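PDB 2FVG: endoglucanase from Thermotoga maritima, which probably acts, despite its name, as a metal-dependent aminopeptidase of the M42 family, using two divalent metal ions per subunit. Local coordinates for residues 269-274 with 319-324. Numbering follows the deposited sequence.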
# COMPACT_ATOMS: atom_id res chain seq x y z
N ASN A 269 17.62 -18.11 6.41
CA ASN A 269 18.28 -17.18 5.51
C ASN A 269 18.90 -15.99 6.23
O ASN A 269 19.36 -15.04 5.58
CB ASN A 269 17.36 -16.74 4.37
CG ASN A 269 17.08 -17.84 3.39
OD1 ASN A 269 17.72 -17.93 2.35
ND2 ASN A 269 16.15 -18.72 3.74
N ASP A 270 18.90 -16.05 7.56
CA ASP A 270 19.46 -14.99 8.42
C ASP A 270 18.78 -13.63 8.18
O ASP A 270 19.43 -12.58 8.13
CB ASP A 270 20.98 -14.89 8.24
CG ASP A 270 21.68 -16.21 8.54
OD1 ASP A 270 21.24 -16.94 9.46
OD2 ASP A 270 22.69 -16.53 7.85
N ILE A 271 17.45 -13.69 8.02
CA ILE A 271 16.66 -12.49 7.79
C ILE A 271 15.96 -12.17 9.11
O ILE A 271 15.25 -13.02 9.64
CB ILE A 271 15.59 -12.71 6.69
CG1 ILE A 271 16.24 -13.01 5.35
CG2 ILE A 271 14.72 -11.48 6.56
CD1 ILE A 271 15.24 -13.36 4.25
N PRO A 272 16.20 -10.96 9.66
CA PRO A 272 15.55 -10.56 10.91
C PRO A 272 14.06 -10.45 10.68
O PRO A 272 13.61 -9.99 9.62
CB PRO A 272 16.13 -9.17 11.19
CG PRO A 272 17.33 -9.05 10.33
CD PRO A 272 17.11 -9.91 9.15
N PHE A 273 13.28 -10.85 11.68
CA PHE A 273 11.83 -10.74 11.56
C PHE A 273 11.30 -10.55 12.95
O PHE A 273 12.05 -10.75 13.91
CB PHE A 273 11.21 -12.01 10.95
CG PHE A 273 11.39 -13.27 11.81
CD1 PHE A 273 12.57 -13.99 11.78
CD2 PHE A 273 10.35 -13.73 12.63
CE1 PHE A 273 12.74 -15.15 12.57
CE2 PHE A 273 10.51 -14.89 13.41
CZ PHE A 273 11.70 -15.59 13.38
N GLN A 274 10.04 -10.15 13.06
CA GLN A 274 9.41 -10.01 14.37
C GLN A 274 8.00 -10.52 14.24
O GLN A 274 7.53 -10.74 13.13
CB GLN A 274 9.41 -8.54 14.86
CG GLN A 274 8.69 -7.53 13.93
CD GLN A 274 8.91 -6.10 14.38
OE1 GLN A 274 8.76 -5.79 15.56
NE2 GLN A 274 9.26 -5.21 13.45
N TYR A 319 12.67 -2.74 5.23
CA TYR A 319 12.22 -2.81 3.85
C TYR A 319 13.02 -3.85 3.03
O TYR A 319 12.44 -4.66 2.28
CB TYR A 319 12.34 -1.44 3.20
CG TYR A 319 12.01 -1.45 1.73
CD1 TYR A 319 13.00 -1.70 0.77
CD2 TYR A 319 10.72 -1.17 1.30
CE1 TYR A 319 12.68 -1.71 -0.59
CE2 TYR A 319 10.40 -1.16 -0.02
CZ TYR A 319 11.36 -1.43 -0.97
OH TYR A 319 11.00 -1.39 -2.29
N GLU A 320 14.35 -3.81 3.17
CA GLU A 320 15.24 -4.72 2.45
C GLU A 320 15.05 -6.15 2.86
O GLU A 320 15.17 -7.06 2.03
CB GLU A 320 16.71 -4.33 2.66
CG GLU A 320 17.15 -3.15 1.83
CD GLU A 320 17.03 -3.43 0.34
OE1 GLU A 320 17.55 -4.47 -0.12
OE2 GLU A 320 16.41 -2.59 -0.38
N ASN A 321 14.80 -6.37 4.15
CA ASN A 321 14.58 -7.71 4.66
C ASN A 321 13.25 -8.30 4.24
O ASN A 321 13.13 -9.52 4.06
CB ASN A 321 14.76 -7.72 6.16
CG ASN A 321 16.19 -7.67 6.54
OD1 ASN A 321 16.99 -8.46 6.05
ND2 ASN A 321 16.54 -6.75 7.42
N THR A 322 12.25 -7.42 4.10
CA THR A 322 10.94 -7.81 3.59
C THR A 322 11.11 -8.29 2.14
O THR A 322 10.63 -9.37 1.77
CB THR A 322 9.97 -6.65 3.61
OG1 THR A 322 9.92 -6.11 4.93
CG2 THR A 322 8.55 -7.12 3.22
N LYS A 323 11.80 -7.48 1.33
CA LYS A 323 12.09 -7.82 -0.05
C LYS A 323 12.88 -9.14 -0.12
O LYS A 323 12.59 -9.99 -0.95
CB LYS A 323 12.87 -6.69 -0.71
CG LYS A 323 13.34 -7.00 -2.14
CD LYS A 323 14.48 -6.10 -2.60
CE LYS A 323 15.84 -6.59 -2.10
NZ LYS A 323 16.98 -5.76 -2.62
N LYS A 324 13.89 -9.31 0.74
CA LYS A 324 14.67 -10.55 0.75
C LYS A 324 13.78 -11.75 1.04
O LYS A 324 13.83 -12.74 0.35
CB LYS A 324 15.79 -10.53 1.80
CG LYS A 324 17.08 -9.80 1.43
CD LYS A 324 18.10 -10.02 2.55
CE LYS A 324 19.43 -9.31 2.32
NZ LYS A 324 19.30 -7.83 2.40
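Asn321, Ile271 and Pro272 show how a loop can dock on a helix through van der Waals contacts, with no hydrogen bond or salt bridge between residues 269-274 and 319-324. The asparagine is the clearest guide, read outward from the helix. Its CB points at the loop and meets the methyl CG2 of Ile271 at 3.8 Å. With CG set beside the backbone N (chi1 -76°), the amide is carried to the proline ring, which its side chain crosses at roughly a right angle. CG lies 3.6 Å from Pro272 CD. At the tip OD1 comes to 3.4 Å from Pro272 CD, and ND2 lies against the same ring, 3.6 Å from CD and a little farther from CG. An alanine here keeps CB against Ile271 but would probably open a gap beside CD and CG of Pro272, leaving that part of the loop less firmly seated. Ile271, buried, uses both its branches. CG2, anti to its own backbone N, reaches the carbonyl O of Asn321 at 3.6 Å; the longer branch brings CD1 to 3.8 Å from Lys324 CB, about one helical turn on, and the side chain also touches Leu325. Lys324 meets the isoleucine through the base of its chain, its amino end leading away. Away from the predicted metal and active-site residues, the contact fastens the connection between helix 256-268 and strand 274-275 to helix 316-332, a loop-on-helix packing in the mixed-sheet domain of an M42 peptidase.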